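Local coordinates for protein sulfhydryl oxidase 1 (Homo sapiens, PDB 3LLK) that catalyses the oxidation of thiols to disulfides, using bound flavin-adenine dinucleotide to pass the electrons on to molecular oxygen, at residues E172-A177 against W193-R198; P207-D210 against P214-Q217. All coordinates share one frame; numbering follows the deposited sequence.

Contact 1 (E172-A177 against W193-R198). With FAD (flavin-adenine dinucleotide), chain D.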
loop_
_atom_site.group_PDB
_atom_site.type_symbol
_atom_site.label_atom_id
_atom_site.label_comp_id
_atom_site.label_asym_id
_atom_site.label_seq_id
_atom_site.Cartn_x
_atom_site.Cartn_y
_atom_site.Cartn_z
ATOM N N GLU A 172 6.662 -11.541 3.783
ATOM C CA GLU A 172 7.085 -11.815 5.154
ATOM C C GLU A 172 8.511 -12.374 5.179
ATOM O O GLU A 172 9.251 -12.184 6.149
ATOM C CB GLU A 172 6.111 -12.804 5.805
ATOM C CG GLU A 172 6.505 -13.287 7.193
ATOM C CD GLU A 172 6.643 -12.165 8.201
ATOM O OE1 GLU A 172 6.153 -11.046 7.939
ATOM O OE2 GLU A 172 7.232 -12.410 9.274
ATOM N N GLN A 173 8.893 -13.061 4.107
ATOM C CA GLN A 173 10.227 -13.641 4.025
ATOM C C GLN A 173 11.262 -12.523 4.094
ATOM O O GLN A 173 12.287 -12.645 4.770
ATOM C CB GLN A 173 10.380 -14.432 2.715
ATOM C CG GLN A 173 9.365 -15.564 2.570
ATOM C CD GLN A 173 9.291 -16.137 1.159
ATOM O OE1 GLN A 173 9.510 -15.428 0.175
ATOM N NE2 GLN A 173 8.951 -17.417 1.056
ATOM N N MET A 174 10.968 -11.425 3.405
ATOM C CA MET A 174 11.865 -10.286 3.372
ATOM C C MET A 174 11.905 -9.558 4.713
ATOM O O MET A 174 12.982 -9.244 5.222
ATOM C CB MET A 174 11.447 -9.325 2.248
ATOM C CG MET A 174 11.321 -9.989 0.867
ATOM S SD MET A 174 11.223 -8.847 -0.538
ATOM C CE MET A 174 9.461 -8.409 -0.537
ATOM N N ALA A 175 10.733 -9.308 5.292
ATOM C CA ALA A 175 10.642 -8.600 6.566
ATOM C C ALA A 175 11.538 -9.172 7.665
ATOM O O ALA A 175 12.402 -8.474 8.198
ATOM C CB ALA A 175 9.191 -8.571 7.043
ATOM N N ALA A 176 11.335 -10.441 8.001
ATOM C CA ALA A 176 12.126 -11.087 9.051
ATOM C C ALA A 176 13.605 -11.130 8.687
ATOM O O ALA A 176 14.479 -11.118 9.557
ATOM C CB ALA A 176 11.608 -12.503 9.302
ATOM N N ALA A 177 13.884 -11.186 7.393
ATOM C CA ALA A 177 15.257 -11.229 6.935
ATOM C C ALA A 177 15.971 -9.897 7.181
ATOM O O ALA A 177 17.173 -9.876 7.458
ATOM C CB ALA A 177 15.298 -11.587 5.451
ATOM N N TRP A 193 10.845 -0.096 -1.104
ATOM C CA TRP A 193 11.183 0.080 -2.506
ATOM C C TRP A 193 12.033 -1.072 -3.027
ATOM O O TRP A 193 11.695 -1.700 -4.037
ATOM C CB TRP A 193 11.935 1.399 -2.691
ATOM C CG TRP A 193 12.764 1.468 -3.940
ATOM C CD1 TRP A 193 12.316 1.612 -5.221
ATOM C CD2 TRP A 193 14.194 1.387 -4.020
ATOM N NE1 TRP A 193 13.377 1.629 -6.095
ATOM C CE2 TRP A 193 14.541 1.491 -5.386
ATOM C CE3 TRP A 193 15.212 1.234 -3.071
ATOM C CZ2 TRP A 193 15.872 1.447 -5.831
ATOM C CZ3 TRP A 193 16.539 1.189 -3.511
ATOM C CH2 TRP A 193 16.853 1.294 -4.881
ATOM N N SER A 194 13.140 -1.353 -2.342
ATOM C CA SER A 194 14.022 -2.428 -2.780
ATOM C C SER A 194 13.372 -3.790 -2.597
ATOM O O SER A 194 13.603 -4.694 -3.393
ATOM C CB SER A 194 15.370 -2.368 -2.045
ATOM O OG SER A 194 15.221 -2.593 -0.663
ATOM N N SER A 195 12.560 -3.946 -1.556
ATOM C CA SER A 195 11.884 -5.221 -1.339
ATOM C C SER A 195 10.902 -5.462 -2.490
ATOM O O SER A 195 10.729 -6.586 -2.955
ATOM C CB SER A 195 11.138 -5.225 0.001
ATOM O OG SER A 195 12.033 -5.341 1.105
ATOM N N HIS A 196 10.267 -4.393 -2.959
ATOM C CA HIS A 196 9.328 -4.510 -4.063
ATOM C C HIS A 196 10.102 -4.922 -5.328
ATOM O O HIS A 196 9.629 -5.742 -6.121
ATOM C CB HIS A 196 8.597 -3.174 -4.256
ATOM C CG HIS A 196 7.466 -3.229 -5.237
ATOM N ND1 HIS A 196 6.566 -2.194 -5.386
ATOM C CD2 HIS A 196 7.092 -4.181 -6.126
ATOM C CE1 HIS A 196 5.687 -2.507 -6.324
ATOM N NE2 HIS A 196 5.985 -3.707 -6.790
ATOM N N ASN A 197 11.304 -4.380 -5.510
ATOM C CA ASN A 197 12.079 -4.752 -6.686
ATOM C C ASN A 197 12.536 -6.207 -6.636
ATOM O O ASN A 197 12.660 -6.863 -7.670
ATOM C CB ASN A 197 13.266 -3.801 -6.890
ATOM C CG ASN A 197 12.899 -2.600 -7.769
ATOM O OD1 ASN A 197 12.043 -2.707 -8.645
ATOM N ND2 ASN A 197 13.558 -1.467 -7.552
ATOM N N ARG A 198 12.760 -6.732 -5.438
ATOM C CA ARG A 198 13.175 -8.126 -5.314
ATOM C C ARG A 198 12.009 -9.020 -5.766
ATOM O O ARG A 198 12.212 -10.104 -6.319
ATOM C CB ARG A 198 13.562 -8.429 -3.873
ATOM C CG ARG A 198 14.763 -7.621 -3.381
ATOM C CD ARG A 198 15.173 -8.077 -1.990
ATOM N NE ARG A 198 15.639 -9.455 -2.020
ATOM C CZ ARG A 198 15.431 -10.340 -1.051
ATOM N NH1 ARG A 198 14.754 -9.989 0.032
ATOM N NH2 ARG A 198 15.909 -11.571 -1.166
HETATM P PA FAD D . 2.984 -3.839 -9.075
HETATM O O1A FAD D . 1.689 -4.140 -8.405
HETATM O O2A FAD D . 4.234 -4.601 -8.809
HETATM O O5B FAD D . 3.346 -2.321 -8.914
HETATM C C5B FAD D . 2.420 -1.265 -8.649
HETATM C C4B FAD D . 3.082 -0.087 -9.315
HETATM O O4B FAD D . 3.943 0.486 -8.294
HETATM C C3B FAD D . 3.743 -0.024 -10.710
HETATM O O3B FAD D . 2.856 0.113 -11.819
HETATM C C2B FAD D . 4.707 1.051 -10.482
HETATM O O2B FAD D . 4.237 2.340 -10.734
HETATM C C1B FAD D . 5.093 0.969 -8.998
HETATM N N9A FAD D . 6.241 0.214 -8.605
HETATM C C8A FAD D . 6.904 -0.903 -9.179
HETATM N N7A FAD D . 7.962 -1.319 -8.565
HETATM C C5A FAD D . 8.047 -0.428 -7.503
HETATM C C6A FAD D . 9.020 -0.327 -6.490
HETATM N N6A FAD D . 10.094 -1.124 -6.417
HETATM N N1A FAD D . 8.921 0.666 -5.536
HETATM C C2A FAD D . 7.950 1.621 -5.557
HETATM N N3A FAD D . 6.977 1.530 -6.564
HETATM C C4A FAD D . 7.079 0.470 -7.519
HETATM N N1 FAD D . 2.394 -11.980 -6.794
HETATM C C2 FAD D . 2.826 -13.240 -7.153
HETATM O O2 FAD D . 2.389 -13.695 -8.222
HETATM N N3 FAD D . 3.715 -13.747 -6.214
HETATM C C4 FAD D . 4.177 -13.139 -5.020
HETATM O O4 FAD D . 4.965 -13.772 -4.243
HETATM C C4X FAD D . 3.683 -11.879 -4.752
HETATM N N5 FAD D . 4.003 -11.220 -3.521
HETATM C C5X FAD D . 3.444 -9.977 -3.120
HETATM C C6 FAD D . 3.749 -9.491 -1.834
HETATM C C7 FAD D . 3.205 -8.233 -1.449
HETATM C C7M FAD D . 3.578 -7.771 -0.040
HETATM C C8 FAD D . 2.376 -7.479 -2.333
HETATM C C8M FAD D . 1.737 -6.120 -2.127
HETATM C C9 FAD D . 2.068 -8.011 -3.585
HETATM C C9A FAD D . 2.520 -9.276 -4.044
HETATM N N10 FAD D . 2.343 -10.024 -5.317
HETATM C C10 FAD D . 2.765 -11.279 -5.670
HETATM C "C1'" FAD D . 1.730 -9.285 -6.375
HETATM C "C2'" FAD D . 2.605 -8.502 -7.305
HETATM O "O2'" FAD D . 3.703 -7.893 -6.580
HETATM C "C3'" FAD D . 1.973 -7.429 -8.137
HETATM O "O3'" FAD D . 1.267 -6.519 -7.302
HETATM C "C4'" FAD D . 1.128 -7.798 -9.345
HETATM O "O4'" FAD D . 1.737 -8.898 -10.085
HETATM C "C5'" FAD D . 0.711 -6.724 -10.254
HETATM O "O5'" FAD D . 1.899 -6.211 -10.862
HETATM P P FAD D . 2.004 -4.853 -11.606
HETATM O O1P FAD D . 2.881 -5.164 -12.736
HETATM O O2P FAD D . 0.681 -4.280 -11.968
HETATM O O3P FAD D . 2.736 -3.784 -10.649
#
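Met174 packs on Ser195 and Arg198 in a helix-to-helix contact without hydrogen bonds, joining helix 165-179 to helix 185-203 in the Erv-type helical core that carries FAD. Between residues 172-177 and 193-198 the backbones come nearest at Met174 and Ser195, CA to CA 6.9 Å. The Met174 side chain points to the other helix and bends at its last torsion (chi3 -83°), which lays SD and CE against Ser195. Met174 CE sits 3.3 Å from Ser195 O, while its SD is 3.7 Å from Ser195 CB. The Ser195 hydroxyl, bonded to the carbonyl of Trp191 one turn earlier, is occupied within its own helix, and Met174 also touches Trp191 and Val199. Arg198 runs past the methionine in the opposite direction, and Met174 CG meets its guanidinium obliquely, 3.5 Å from Arg198 NH1; a citrate, probably from crystallisation, takes NH2.

The same six residues of helix 185-203 present a different side to the cofactor. His196, with CG anti to its backbone N (chi1 -172°), lays one ring face over the adenine, FAD C5A standing 3.1 Å above the ring plane, offset toward the imidazole rim, and its NE2 donates to the phosphate oxygen O2A at 2.8 Å, N-H...O angle 162°. His127 holds ND1, fixing the ring's rotation, and Trp123 stacks with the imidazole. The adenine amino group N6A donates to Trp193 O at 2.9 Å, and the Trp193 indole brings CD1 to within 3.5 Å of FAD N1A, near the indole plane. Chemistry is thus divided between two sides of one helix: van der Waals packing of Met174 joins it to helix 165-179, while His196 gives a hydrogen bond to a phosphate and the Trp193 carbonyl accepts one from the adenine.

Contact 2 (P207-D210 against P214-Q217). With FAD (flavin-adenine dinucleotide), chain D.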
loop_
_atom_site.group_PDB
_atom_site.type_symbol
_atom_site.label_atom_id
_atom_site.label_comp_id
_atom_site.label_asym_id
_atom_site.label_seq_id
_atom_site.Cartn_x
_atom_site.Cartn_y
_atom_site.Cartn_z
ATOM N N PRO A 207 4.704 -16.519 -16.324
ATOM C CA PRO A 207 3.424 -16.780 -16.987
ATOM C C PRO A 207 2.291 -15.903 -16.445
ATOM O O PRO A 207 1.313 -15.650 -17.145
ATOM C CB PRO A 207 3.201 -18.263 -16.713
ATOM C CG PRO A 207 4.611 -18.806 -16.784
ATOM C CD PRO A 207 5.388 -17.781 -15.980
ATOM N N SER A 208 2.440 -15.426 -15.210
ATOM C CA SER A 208 1.428 -14.584 -14.564
ATOM C C SER A 208 1.621 -13.079 -14.776
ATOM O O SER A 208 0.860 -12.265 -14.252
ATOM C CB SER A 208 1.413 -14.864 -13.063
ATOM O OG SER A 208 2.658 -14.522 -12.474
ATOM N N GLU A 209 2.635 -12.715 -15.547
ATOM C CA GLU A 209 2.936 -11.313 -15.818
ATOM C C GLU A 209 1.991 -10.707 -16.857
ATOM O O GLU A 209 1.762 -11.290 -17.913
ATOM C CB GLU A 209 4.379 -11.204 -16.313
ATOM C CG GLU A 209 4.862 -9.801 -16.611
ATOM C CD GLU A 209 6.268 -9.813 -17.183
ATOM O OE1 GLU A 209 6.443 -10.319 -18.316
ATOM O OE2 GLU A 209 7.199 -9.337 -16.494
ATOM N N ASP A 210 1.432 -9.542 -16.550
ATOM C CA ASP A 210 0.548 -8.859 -17.493
ATOM C C ASP A 210 1.440 -8.453 -18.673
ATOM O O ASP A 210 2.356 -7.648 -18.517
ATOM C CB ASP A 210 -0.068 -7.617 -16.829
ATOM C CG ASP A 210 -1.180 -6.989 -17.662
ATOM O OD1 ASP A 210 -2.092 -6.380 -17.063
ATOM O OD2 ASP A 210 -1.140 -7.096 -18.906
ATOM N N PRO A 214 5.172 -5.282 -18.318
ATOM C CA PRO A 214 6.320 -6.127 -17.963
ATOM C C PRO A 214 7.012 -5.658 -16.691
ATOM O O PRO A 214 7.142 -4.458 -16.459
ATOM C CB PRO A 214 7.240 -5.994 -19.176
ATOM C CG PRO A 214 6.310 -5.644 -20.291
ATOM C CD PRO A 214 5.362 -4.679 -19.650
ATOM N N LYS A 215 7.462 -6.606 -15.878
ATOM C CA LYS A 215 8.158 -6.282 -14.640
ATOM C C LYS A 215 9.553 -5.740 -14.945
ATOM O O LYS A 215 10.236 -6.232 -15.842
ATOM C CB LYS A 215 8.292 -7.532 -13.766
ATOM C CG LYS A 215 6.978 -8.131 -13.303
ATOM C CD LYS A 215 6.207 -7.153 -12.434
ATOM C CE LYS A 215 4.963 -7.793 -11.860
ATOM N NZ LYS A 215 4.202 -6.834 -11.013
ATOM N N VAL A 216 9.966 -4.712 -14.213
ATOM C CA VAL A 216 11.298 -4.139 -14.387
ATOM C C VAL A 216 11.790 -3.653 -13.029
ATOM O O VAL A 216 11.010 -3.556 -12.077
ATOM C CB VAL A 216 11.298 -2.926 -15.342
ATOM C CG1 VAL A 216 10.585 -3.276 -16.640
ATOM C CG2 VAL A 216 10.651 -1.730 -14.663
ATOM N N GLN A 217 13.084 -3.369 -12.939
ATOM C CA GLN A 217 13.658 -2.842 -11.712
ATOM C C GLN A 217 13.259 -1.372 -11.762
ATOM O O GLN A 217 13.774 -0.588 -12.568
ATOM C CB GLN A 217 15.171 -3.041 -11.716
ATOM C CG GLN A 217 15.538 -4.517 -11.569
ATOM C CD GLN A 217 15.005 -5.116 -10.272
ATOM O OE1 GLN A 217 15.596 -4.945 -9.204
ATOM N NE2 GLN A 217 13.871 -5.810 -10.359
HETATM P PA FAD D . 2.984 -3.839 -9.075
HETATM O O1A FAD D . 1.689 -4.140 -8.405
HETATM O O2A FAD D . 4.234 -4.601 -8.809
HETATM O O5B FAD D . 3.346 -2.321 -8.914
HETATM C C5B FAD D . 2.420 -1.265 -8.649
HETATM C C4B FAD D . 3.082 -0.087 -9.315
HETATM O O4B FAD D . 3.943 0.486 -8.294
HETATM C C3B FAD D . 3.743 -0.024 -10.710
HETATM O O3B FAD D . 2.856 0.113 -11.819
HETATM C C2B FAD D . 4.707 1.051 -10.482
HETATM O O2B FAD D . 4.237 2.340 -10.734
HETATM C C1B FAD D . 5.093 0.969 -8.998
HETATM N N9A FAD D . 6.241 0.214 -8.605
HETATM C C8A FAD D . 6.904 -0.903 -9.179
HETATM N N7A FAD D . 7.962 -1.319 -8.565
HETATM C C5A FAD D . 8.047 -0.428 -7.503
HETATM C C6A FAD D . 9.020 -0.327 -6.490
HETATM N N6A FAD D . 10.094 -1.124 -6.417
HETATM N N1A FAD D . 8.921 0.666 -5.536
HETATM C C2A FAD D . 7.950 1.621 -5.557
HETATM N N3A FAD D . 6.977 1.530 -6.564
HETATM C C4A FAD D . 7.079 0.470 -7.519
HETATM N N1 FAD D . 2.394 -11.980 -6.794
HETATM C C2 FAD D . 2.826 -13.240 -7.153
HETATM O O2 FAD D . 2.389 -13.695 -8.222
HETATM N N3 FAD D . 3.715 -13.747 -6.214
HETATM C C4 FAD D . 4.177 -13.139 -5.020
HETATM O O4 FAD D . 4.965 -13.772 -4.243
HETATM C C4X FAD D . 3.683 -11.879 -4.752
HETATM N N5 FAD D . 4.003 -11.220 -3.521
HETATM C C5X FAD D . 3.444 -9.977 -3.120
HETATM C C6 FAD D . 3.749 -9.491 -1.834
HETATM C C7 FAD D . 3.205 -8.233 -1.449
HETATM C C7M FAD D . 3.578 -7.771 -0.040
HETATM C C8 FAD D . 2.376 -7.479 -2.333
HETATM C C8M FAD D . 1.737 -6.120 -2.127
HETATM C C9 FAD D . 2.068 -8.011 -3.585
HETATM C C9A FAD D . 2.520 -9.276 -4.044
HETATM N N10 FAD D . 2.343 -10.024 -5.317
HETATM C C10 FAD D . 2.765 -11.279 -5.670
HETATM C "C1'" FAD D . 1.730 -9.285 -6.375
HETATM C "C2'" FAD D . 2.605 -8.502 -7.305
HETATM O "O2'" FAD D . 3.703 -7.893 -6.580
HETATM C "C3'" FAD D . 1.973 -7.429 -8.137
HETATM O "O3'" FAD D . 1.267 -6.519 -7.302
HETATM C "C4'" FAD D . 1.128 -7.798 -9.345
HETATM O "O4'" FAD D . 1.737 -8.898 -10.085
HETATM C "C5'" FAD D . 0.711 -6.724 -10.254
HETATM O "O5'" FAD D . 1.899 -6.211 -10.862
HETATM P P FAD D . 2.004 -4.853 -11.606
HETATM O O1P FAD D . 2.881 -5.164 -12.736
HETATM O O2P FAD D . 0.681 -4.280 -11.968
HETATM O O3P FAD D . 2.736 -3.784 -10.649
HETATM O O HOH W 1 9.658 -8.432 -17.292
#
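Glu209 clasps the backbone of Lys215 within the irregular loop that links helix 185-203 to helix 239-249 and forms part of the FAD pocket. Fully extended, the Glu209 side chain reaches across to residues 214-217, and its OE2 accepts Lys215 N at 2.8 Å. This bond is almost straight (175°), yet the N-H arrives from above the carboxylate, 50° out of its plane. OE2 also takes the backbone N-H of Gly205 and a water, which sits 2.7 Å from Glu209 OE2 and donates a second bond to Lys215 O at 2.7 Å. One carboxylate oxygen, directly and through the water, therefore grips both polar backbone atoms of Lys215, while Pro214 CA rests 3.6 Å from Glu209 OE2. Asp210 turns elsewhere, its OD2 bonded to Ser111 and to Gln212 N.

The Lys215 side chain passes Glu209 in the opposite direction, bends at chi2 (-62°) and then runs extended to the pyrophosphate of FAD. There NZ lies among the FAD oxygens, with weak hydrogen bonds to O2A and O4'; its exact position is doubtful, since it also comes too close to the phosphate. Lys215 NZ lies 6.7 Å from Glu209 OE2, consistent with the carboxylate holding the lysine by its backbone while the ammonium, if charged, would offset phosphate charge.

Overall arrangement
Contacts 1 and 2, with centres 17 Å apart, follow each other along the chain and meet at FAD. Segment 193-198 serves the adenine end and segment 214-217 the pyrophosphate, and they converge on one phosphate oxygen, O2A, bonded by His196 and more weakly by Lys215. They also touch directly: Asn197 O lies 3.1 Å from Gln217 NE2, a probable hydrogen bond. This would tie the loop of contact 2 to the helix of contact 1. Arg116, Trp123 and Asn200 add further hydrogen bonds to the cofactor. Residues 193-198 and Lys215 are thus parts of one FAD pocket, while residues 172-177 pack on helix 185-203 from another side.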